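Local coordinates for protein mirolysin (Tannerella forsythia, PDB 6R7V) that cleaves peptide bonds as a zinc-dependent metallopeptidase of the pappalysin family, here in its latent cysteine-switch zymogen form, at residues K250-T255 with P259-M264; I62-I67 with T114-T119; S8-E13 with P20-R25. The protein carries 1 engineered substitution. All blocks are in the same frame, centred on the assembly; numbering follows the deposited sequence.

None of the three contacts is fully buried, and the three differ in chemistry. Contact 1 (250-255 with 259-264) folds one loop back on itself and combines one direct backbone hydrogen bond, a water and the packing of V261 and F263, with the buried residues all on its second segment. Contact 2 lies across the chain's centre from both others, about 39 Å from contact 1 between centres; there a helix start meets the start of a strand through isoleucines, with charge at its exposed margin. Contact 3, about 25 Å from contact 1 between centres, brings two successive helices together by apolar groups near the N-terminus. Neither contact 2 nor contact 3 has a direct hydrogen bond between its segments.

Contact 1 (K250-T255 with P259-M264); sequences KTDHCT and PGVMFM
D252 OD1 lies against V261 CG1 while two backbone N-H groups grip it, an economical way to shape a loop without regular structure. T255 N approaches nearly in line with the C-O bond at 3.1 Å from D252 OD1, whereas C254 N, 3.0 Å from D252 OD1, comes from above the carboxylate plane, 52° out of it. The two bonds make an Asx turn within an Asx motif and fix the carboxylate beside V261 CG1, 3.5 Å from D252 OD2, the two side chains crossing at about a right angle. D252 OD2 also bonds to G239 N, of a calcium-binding residue, and to a glycerol probably from the crystallisation liquor.

Farther back, V261 N donates to K250 O over 2.9 Å. G260, bare of a side chain, lets its CA approach to 3.4 Å from K250 O. A water accepts from K250 N and is placed to donate to P259 O and V261 O, though more acceptors lie in reach than it has protons. K250 CB meets the F263 ring obliquely, 3.9 Å from F263 CD2, and the extended chain carries NZ to a hydrogen bond with N242 OD1.

The whole loop lies between strands 243-244 and 269-270; the disulfide C226-C254 ties down its first segment, while P259, M262 and M264 of the second lean on helix 90-93.

Contact 2 (I62-I67 with T114-T119); sequences ISDAQI and TTNGIT
I118 and I67 reach toward each other tip to tip, a compact example of how two branched residues can join a helix to a strand. From CB of I118 the chain divides: chi1 of -60° puts CG1 beside the backbone N and CG2 anti to it, and in this setting both branches face I67. The short branch, CG2, meets the end of the opposing isoleucine, with I118 CG2 3.7 Å from I67 CD1. On the longer branch, I118 CG1 lies 4.1 Å from I67 CG2. At its tip, I118 CD1 touches two residues of the helix, I67 and D64, for it is 3.9 Å from I67 CG2 and 3.8 Å from D64 OD2. Both methyl-bearing branches of I118 thus press against I67, which is itself buried and also leans on V51 and V53 of strand 45-55.

The acid grazing that methyl has its polar partner elsewhere: D64 OD2 forms a salt bridge with R120, two residues beyond I118. D64 sits in the first turn of its helix, where the backbone N-H groups would be expected to stabilise its negative charge. S63 caps that turn, its OG accepting from Q66 N at 2.9 Å. N116 approaches D64 at about a right angle, its amide plane turned 71° from the carboxylate, and N116 ND2 stays 4.1 Å from D64 OD1. Its other end is employed at home: N116 OD1 accepts from I118 N, which lies above the amide plane, in an Asx turn just before strand 118-122.

Strand 118-122 runs parallel to strand 45-55, and helix 64-77 packs on this sheet, an arrangement consistent with the backing helix of a metzincin N-terminal subdomain.

Contact 3 (S8-E13 with P20-R25); sequences SELNME and PLKYQR
The backbones of the two segments come nearest at M12 and Y23, whose CA atoms are 7.1 Å apart, where the first turn of helix 12-18 passes the opening turns of helix 20-32. No hydrogen bond joins the segments, and the contact is made mainly by side chains. M12 does most of the bridging. Its chain is folded, with chi2 of -50° and chi3 of -61°, and this brings the terminal methyl round to the tyrosine. M12 CE touches the ring at an oblique angle, 3.5 Å from Y23 CD1 and 3.8 Å from Y23 CE1. The same stretch of the ring also passes the backbone, with M12 O 3.8 Å from Y23 CD1. With CG anti to its own backbone N (chi1 -179°), the Y23 ring is carried out to M12.

Beside this pair, L10 and K22 cross at about a right angle, and L10 CD2 lies 4.0 Å from K22 CE. The lysine serves here through its aliphatic chain, which runs extended; its NZ has a long, weak ion pair with E19. L10 also packs on I15 and I26, and M12 on I26, so that both helices contribute to one small apolar cluster. N11 caps the first helix by accepting from Q14 N through OD1.

Two consecutive helices, 12-18 and 20-32, are joined through E19 and pack against each other, downstream of C6, which binds the zinc ion together with H207, H211 and H217. This is consistent with the pro-segment of a cysteine-switch zymogen, with the side chain of L10 about 9 Å from the zinc ion.

Contact 1 (K250-T255 with P259-M264)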
loop_
_atom_site.group_PDB
_atom_site.type_symbol
_atom_site.label_atom_id
_atom_site.label_comp_id
_atom_site.label_asym_id
_atom_site.label_seq_id
_atom_site.Cartn_x
_atom_site.Cartn_y
_atom_site.Cartn_z
ATOM N N LYS A 250 19.214 -8.863 -12.518
ATOM C CA LYS A 250 19.084 -7.704 -13.401
ATOM C C LYS A 250 19.925 -6.577 -12.815
ATOM O O LYS A 250 19.651 -6.125 -11.716
ATOM C CB LYS A 250 17.625 -7.264 -13.607
ATOM C CG LYS A 250 17.522 -6.159 -14.679
ATOM C CD LYS A 250 16.109 -5.835 -15.087
ATOM C CE LYS A 250 16.093 -4.672 -16.064
ATOM N NZ LYS A 250 14.693 -4.316 -16.428
ATOM N N THR A 251 20.959 -6.143 -13.521
ATOM C CA THR A 251 21.790 -5.052 -13.019
ATOM C C THR A 251 21.412 -3.765 -13.763
ATOM O O THR A 251 20.724 -3.829 -14.784
ATOM C CB THR A 251 23.281 -5.408 -13.205
ATOM O OG1 THR A 251 23.544 -5.540 -14.599
ATOM C CG2 THR A 251 23.681 -6.699 -12.503
ATOM N N ASP A 252 21.853 -2.605 -13.264
ATOM C CA ASP A 252 21.636 -1.332 -13.955
ATOM C C ASP A 252 22.799 -0.375 -13.650
ATOM O O ASP A 252 23.763 -0.806 -13.032
ATOM C CB ASP A 252 20.254 -0.718 -13.651
ATOM C CG ASP A 252 19.959 -0.239 -12.250
ATOM O OD1 ASP A 252 20.912 -0.136 -11.432
ATOM O OD2 ASP A 252 18.773 0.063 -11.969
ATOM N N HIS A 253 22.727 0.902 -14.066
ATOM C CA HIS A 253 23.844 1.819 -13.831
ATOM C C HIS A 253 23.997 2.238 -12.346
ATOM O O HIS A 253 25.075 2.717 -11.985
ATOM C CB HIS A 253 23.787 3.052 -14.757
ATOM C CG HIS A 253 22.653 4.004 -14.546
ATOM N ND1 HIS A 253 22.874 5.371 -14.464
ATOM C CD2 HIS A 253 21.318 3.779 -14.511
ATOM C CE1 HIS A 253 21.674 5.923 -14.347
ATOM N NE2 HIS A 253 20.711 5.006 -14.358
ATOM N N CYS A 254 22.977 1.997 -11.480
ATOM C CA CYS A 254 23.061 2.339 -10.049
ATOM C C CYS A 254 23.676 1.226 -9.228
ATOM O O CYS A 254 24.450 1.532 -8.317
ATOM C CB CYS A 254 21.692 2.717 -9.504
ATOM S SG CYS A 254 20.883 4.023 -10.451
ATOM N N THR A 255 23.290 -0.037 -9.500
ATOM C CA THR A 255 23.835 -1.273 -8.906
ATOM C C THR A 255 24.263 -2.145 -10.110
ATOM O O THR A 255 23.448 -2.889 -10.674
ATOM C CB THR A 255 22.813 -1.957 -7.975
ATOM O OG1 THR A 255 22.449 -1.060 -6.927
ATOM C CG2 THR A 255 23.370 -3.242 -7.366
ATOM N N PRO A 259 24.029 -9.323 -6.944
ATOM C CA PRO A 259 22.666 -9.733 -7.345
ATOM C C PRO A 259 21.814 -8.663 -8.042
ATOM O O PRO A 259 20.680 -8.961 -8.395
ATOM C CB PRO A 259 22.029 -10.157 -6.015
ATOM C CG PRO A 259 22.726 -9.313 -4.983
ATOM C CD PRO A 259 24.152 -9.231 -5.477
ATOM N N GLY A 260 22.338 -7.455 -8.243
ATOM C CA GLY A 260 21.614 -6.419 -8.977
ATOM C C GLY A 260 20.469 -5.773 -8.215
ATOM O O GLY A 260 20.520 -5.611 -6.994
ATOM N N VAL A 261 19.425 -5.381 -8.946
ATOM C CA VAL A 261 18.295 -4.674 -8.353
ATOM C C VAL A 261 17.177 -5.626 -7.954
ATOM O O VAL A 261 16.967 -6.678 -8.539
ATOM C CB VAL A 261 17.812 -3.524 -9.259
ATOM C CG1 VAL A 261 18.950 -2.527 -9.549
ATOM C CG2 VAL A 261 17.181 -4.034 -10.559
ATOM N N MET A 262 16.465 -5.251 -6.904
ATOM C CA MET A 262 15.430 -6.105 -6.318
ATOM C C MET A 262 14.083 -5.884 -7.017
ATOM O O MET A 262 13.124 -5.322 -6.453
ATOM C CB MET A 262 15.343 -5.788 -4.822
ATOM C CG MET A 262 14.840 -6.900 -4.023
ATOM S SD MET A 262 14.796 -6.353 -2.302
ATOM C CE MET A 262 16.376 -6.874 -1.693
ATOM N N PHE A 263 14.007 -6.334 -8.276
ATOM C CA PHE A 263 12.809 -6.098 -9.092
ATOM C C PHE A 263 11.604 -6.887 -8.606
ATOM O O PHE A 263 10.491 -6.585 -9.032
ATOM C CB PHE A 263 13.085 -6.414 -10.564
ATOM C CG PHE A 263 13.489 -7.839 -10.834
ATOM C CD1 PHE A 263 12.531 -8.848 -10.920
ATOM C CD2 PHE A 263 14.828 -8.180 -10.981
ATOM C CE1 PHE A 263 12.906 -10.166 -11.168
ATOM C CE2 PHE A 263 15.199 -9.493 -11.237
ATOM C CZ PHE A 263 14.242 -10.481 -11.315
ATOM N N MET A 264 11.816 -7.869 -7.714
ATOM C CA MET A 264 10.739 -8.693 -7.142
ATOM C C MET A 264 10.220 -8.110 -5.800
ATOM O O MET A 264 9.411 -8.736 -5.116
ATOM C CB MET A 264 11.151 -10.173 -7.019
ATOM C CG MET A 264 12.226 -10.525 -5.988
ATOM S SD MET A 264 13.849 -9.737 -6.151
ATOM C CE MET A 264 14.350 -10.333 -7.763
HETATM O O HOH W 1 18.390 -8.766 -9.836
#

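Contact 2 (I62-I67 with T114-T119)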
loop_
_atom_site.group_PDB
_atom_site.type_symbol
_atom_site.label_atom_id
_atom_site.label_comp_id
_atom_site.label_asym_id
_atom_site.label_seq_id
_atom_site.Cartn_x
_atom_site.Cartn_y
_atom_site.Cartn_z
ATOM N N ILE A 62 -17.836 -6.266 -7.294
ATOM C CA ILE A 62 -17.075 -7.502 -7.114
ATOM C C ILE A 62 -17.549 -8.319 -5.906
ATOM O O ILE A 62 -18.049 -7.769 -4.935
ATOM C CB ILE A 62 -15.548 -7.229 -7.068
ATOM C CG1 ILE A 62 -15.175 -6.350 -5.852
ATOM C CG2 ILE A 62 -15.102 -6.589 -8.401
ATOM C CD1 ILE A 62 -13.652 -6.409 -5.515
ATOM N N SER A 63 -17.337 -9.634 -5.967
ATOM C CA SER A 63 -17.847 -10.584 -4.984
ATOM C C SER A 63 -17.180 -10.481 -3.610
ATOM O O SER A 63 -16.032 -10.024 -3.471
ATOM C CB SER A 63 -17.717 -12.012 -5.506
ATOM O OG SER A 63 -16.370 -12.468 -5.471
ATOM N N ASP A 64 -17.908 -10.925 -2.578
ATOM C CA ASP A 64 -17.364 -10.971 -1.229
ATOM C C ASP A 64 -16.122 -11.889 -1.221
ATOM O O ASP A 64 -15.108 -11.547 -0.595
ATOM C CB ASP A 64 -18.409 -11.522 -0.242
ATOM C CG ASP A 64 -19.521 -10.586 0.196
ATOM O OD1 ASP A 64 -20.355 -11.012 1.018
ATOM O OD2 ASP A 64 -19.549 -9.419 -0.278
ATOM N N ALA A 65 -16.192 -13.048 -1.950
ATOM C CA ALA A 65 -15.072 -14.002 -2.053
ATOM C C ALA A 65 -13.861 -13.312 -2.669
ATOM O O ALA A 65 -12.748 -13.559 -2.215
ATOM C CB ALA A 65 -15.463 -15.233 -2.874
ATOM N N GLN A 66 -14.066 -12.416 -3.645
ATOM C CA GLN A 66 -12.974 -11.670 -4.278
ATOM C C GLN A 66 -12.280 -10.772 -3.232
ATOM O O GLN A 66 -11.051 -10.707 -3.136
ATOM C CB GLN A 66 -13.490 -10.846 -5.458
ATOM C CG GLN A 66 -12.404 -10.411 -6.442
ATOM C CD GLN A 66 -11.715 -11.568 -7.137
ATOM O OE1 GLN A 66 -12.322 -12.610 -7.428
ATOM N NE2 GLN A 66 -10.448 -11.386 -7.454
ATOM N N ILE A 67 -13.081 -10.113 -2.390
ATOM C CA ILE A 67 -12.571 -9.219 -1.358
ATOM C C ILE A 67 -11.825 -10.000 -0.259
ATOM O O ILE A 67 -10.718 -9.617 0.165
ATOM C CB ILE A 67 -13.712 -8.400 -0.773
ATOM C CG1 ILE A 67 -14.249 -7.435 -1.844
ATOM C CG2 ILE A 67 -13.252 -7.681 0.501
ATOM C CD1 ILE A 67 -15.596 -6.851 -1.464
ATOM N N THR A 114 -23.125 -4.096 13.938
ATOM C CA THR A 114 -22.479 -5.240 13.307
ATOM C C THR A 114 -22.293 -4.940 11.813
ATOM O O THR A 114 -23.143 -4.280 11.185
ATOM C CB THR A 114 -23.333 -6.499 13.593
ATOM O OG1 THR A 114 -23.297 -6.748 15.004
ATOM C CG2 THR A 114 -22.847 -7.748 12.854
ATOM N N THR A 115 -21.174 -5.409 11.259
ATOM C CA THR A 115 -20.845 -5.273 9.851
ATOM C C THR A 115 -19.993 -6.482 9.470
ATOM O O THR A 115 -19.412 -7.142 10.339
ATOM C CB THR A 115 -20.114 -3.931 9.589
ATOM O OG1 THR A 115 -19.817 -3.838 8.195
ATOM C CG2 THR A 115 -18.798 -3.807 10.378
ATOM N N ASN A 116 -19.867 -6.722 8.178
ATOM C CA ASN A 116 -18.945 -7.738 7.657
ATOM C C ASN A 116 -17.662 -7.031 7.163
ATOM O O ASN A 116 -16.761 -7.713 6.671
ATOM C CB ASN A 116 -19.584 -8.573 6.524
ATOM C CG ASN A 116 -19.978 -7.766 5.293
ATOM O OD1 ASN A 116 -20.000 -6.526 5.294
ATOM N ND2 ASN A 116 -20.308 -8.456 4.206
ATOM N N GLY A 117 -17.622 -5.684 7.246
ATOM C CA GLY A 117 -16.476 -4.867 6.852
ATOM C C GLY A 117 -16.427 -4.561 5.363
ATOM O O GLY A 117 -15.382 -4.154 4.838
ATOM N N ILE A 118 -17.552 -4.797 4.654
ATOM C CA ILE A 118 -17.682 -4.498 3.237
ATOM C C ILE A 118 -18.873 -3.562 3.067
ATOM O O ILE A 118 -19.998 -3.888 3.521
ATOM C CB ILE A 118 -17.851 -5.785 2.398
ATOM C CG1 ILE A 118 -16.622 -6.736 2.560
ATOM C CG2 ILE A 118 -18.130 -5.439 0.908
ATOM C CD1 ILE A 118 -16.840 -8.179 2.043
ATOM N N THR A 119 -18.662 -2.411 2.419
ATOM C CA THR A 119 -19.781 -1.518 2.102
ATOM C C THR A 119 -19.992 -1.562 0.600
ATOM O O THR A 119 -19.058 -1.866 -0.145
ATOM C CB THR A 119 -19.562 -0.085 2.571
ATOM O OG1 THR A 119 -18.520 0.545 1.805
ATOM C CG2 THR A 119 -19.252 0.020 4.078
#

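Contact 3 (S8-E13 with P20-R25)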
loop_
_atom_site.group_PDB
_atom_site.type_symbol
_atom_site.label_atom_id
_atom_site.label_comp_id
_atom_site.label_asym_id
_atom_site.label_seq_id
_atom_site.Cartn_x
_atom_site.Cartn_y
_atom_site.Cartn_z
ATOM N N SER A 8 1.022 7.140 -6.516
ATOM C CA SER A 8 1.771 7.543 -5.334
ATOM C C SER A 8 3.268 7.653 -5.554
ATOM O O SER A 8 4.057 7.212 -4.730
ATOM C CB SER A 8 1.487 6.594 -4.183
ATOM O OG SER A 8 0.112 6.624 -3.849
ATOM N N GLU A 9 3.659 8.334 -6.620
ATOM C CA GLU A 9 5.065 8.612 -6.859
ATOM C C GLU A 9 5.470 9.835 -6.043
ATOM O O GLU A 9 4.676 10.765 -5.895
ATOM C CB GLU A 9 5.317 8.850 -8.359
ATOM C CG GLU A 9 5.098 7.607 -9.220
ATOM C CD GLU A 9 5.206 7.732 -10.730
ATOM O OE1 GLU A 9 5.069 6.692 -11.418
ATOM O OE2 GLU A 9 5.418 8.861 -11.230
ATOM N N LEU A 10 6.726 9.870 -5.575
ATOM C CA LEU A 10 7.283 11.008 -4.856
ATOM C C LEU A 10 8.589 11.430 -5.498
ATOM O O LEU A 10 9.676 11.089 -5.019
ATOM C CB LEU A 10 7.494 10.728 -3.355
ATOM C CG LEU A 10 6.225 10.521 -2.503
ATOM C CD1 LEU A 10 6.609 10.129 -1.069
ATOM C CD2 LEU A 10 5.344 11.791 -2.457
ATOM N N ASN A 11 8.485 12.149 -6.621
ATOM C CA ASN A 11 9.646 12.659 -7.335
ATOM C C ASN A 11 10.104 13.905 -6.615
ATOM O O ASN A 11 9.521 14.975 -6.789
ATOM C CB ASN A 11 9.298 12.905 -8.804
ATOM C CG ASN A 11 10.488 13.332 -9.613
ATOM O OD1 ASN A 11 11.370 14.040 -9.122
ATOM N ND2 ASN A 11 10.547 12.892 -10.866
ATOM N N MET A 12 11.090 13.745 -5.737
ATOM C CA MET A 12 11.511 14.815 -4.847
ATOM C C MET A 12 12.049 16.033 -5.578
ATOM O O MET A 12 11.739 17.134 -5.129
ATOM C CB MET A 12 12.499 14.308 -3.789
ATOM C CG MET A 12 11.873 13.297 -2.837
ATOM S SD MET A 12 10.283 13.755 -2.061
ATOM C CE MET A 12 10.729 15.190 -1.172
ATOM N N GLU A 13 12.781 15.858 -6.707
ATOM C CA GLU A 13 13.253 16.971 -7.546
ATOM C C GLU A 13 12.061 17.785 -8.051
ATOM O O GLU A 13 12.094 19.021 -8.008
ATOM C CB GLU A 13 14.077 16.421 -8.739
ATOM C CG GLU A 13 14.562 17.469 -9.737
ATOM C CD GLU A 13 15.308 17.002 -10.980
ATOM O OE1 GLU A 13 15.173 17.674 -12.028
ATOM O OE2 GLU A 13 16.040 15.987 -10.908
ATOM N N PRO A 20 6.329 23.242 -3.072
ATOM C CA PRO A 20 7.312 23.521 -2.007
ATOM C C PRO A 20 6.852 23.225 -0.581
ATOM O O PRO A 20 7.685 22.764 0.199
ATOM C CB PRO A 20 7.639 25.005 -2.175
ATOM C CG PRO A 20 6.606 25.549 -3.091
ATOM C CD PRO A 20 6.146 24.422 -3.944
ATOM N N LEU A 21 5.555 23.423 -0.240
ATOM C CA LEU A 21 5.068 23.098 1.110
ATOM C C LEU A 21 5.136 21.573 1.337
ATOM O O LEU A 21 5.552 21.114 2.406
ATOM C CB LEU A 21 3.631 23.627 1.346
ATOM C CG LEU A 21 2.900 23.178 2.652
ATOM C CD1 LEU A 21 3.663 23.583 3.935
ATOM C CD2 LEU A 21 1.479 23.728 2.705
ATOM N N LYS A 22 4.774 20.788 0.316
ATOM C CA LYS A 22 4.834 19.324 0.413
ATOM C C LYS A 22 6.289 18.848 0.557
ATOM O O LYS A 22 6.566 17.960 1.377
ATOM C CB LYS A 22 4.172 18.699 -0.817
ATOM C CG LYS A 22 4.039 17.188 -0.734
ATOM C CD LYS A 22 3.202 16.674 -1.900
ATOM C CE LYS A 22 3.231 15.175 -2.041
ATOM N NZ LYS A 22 2.301 14.707 -3.108
ATOM N N TYR A 23 7.222 19.485 -0.165
ATOM C CA TYR A 23 8.647 19.164 -0.084
ATOM C C TYR A 23 9.143 19.367 1.350
ATOM O O TYR A 23 9.861 18.511 1.887
ATOM C CB TYR A 23 9.452 20.050 -1.063
ATOM C CG TYR A 23 10.933 19.746 -1.034
ATOM C CD1 TYR A 23 11.446 18.614 -1.672
ATOM C CD2 TYR A 23 11.809 20.525 -0.286
ATOM C CE1 TYR A 23 12.811 18.315 -1.625
ATOM C CE2 TYR A 23 13.166 20.223 -0.215
ATOM C CZ TYR A 23 13.661 19.112 -0.879
ATOM O OH TYR A 23 15.009 18.833 -0.821
ATOM N N GLN A 24 8.780 20.515 1.966
ATOM C CA GLN A 24 9.175 20.812 3.346
ATOM C C GLN A 24 8.601 19.736 4.284
ATOM O O GLN A 24 9.344 19.232 5.129
ATOM C CB GLN A 24 8.710 22.220 3.762
ATOM C CG GLN A 24 9.059 22.615 5.197
ATOM C CD GLN A 24 10.542 22.816 5.389
ATOM O OE1 GLN A 24 11.160 23.705 4.797
ATOM N NE2 GLN A 24 11.140 21.987 6.217
ATOM N N ARG A 25 7.306 19.378 4.131
ATOM C CA ARG A 25 6.631 18.383 4.970
ATOM C C ARG A 25 7.291 17.023 4.867
ATOM O O ARG A 25 7.465 16.351 5.883
ATOM C CB ARG A 25 5.147 18.252 4.609
ATOM C CG ARG A 25 4.275 19.357 5.189
ATOM C CD ARG A 25 2.813 18.932 5.206
ATOM N NE ARG A 25 1.984 19.767 4.333
ATOM C CZ ARG A 25 1.501 19.382 3.155
ATOM N NH1 ARG A 25 1.746 18.161 2.695
ATOM N NH2 ARG A 25 0.762 20.210 2.433
#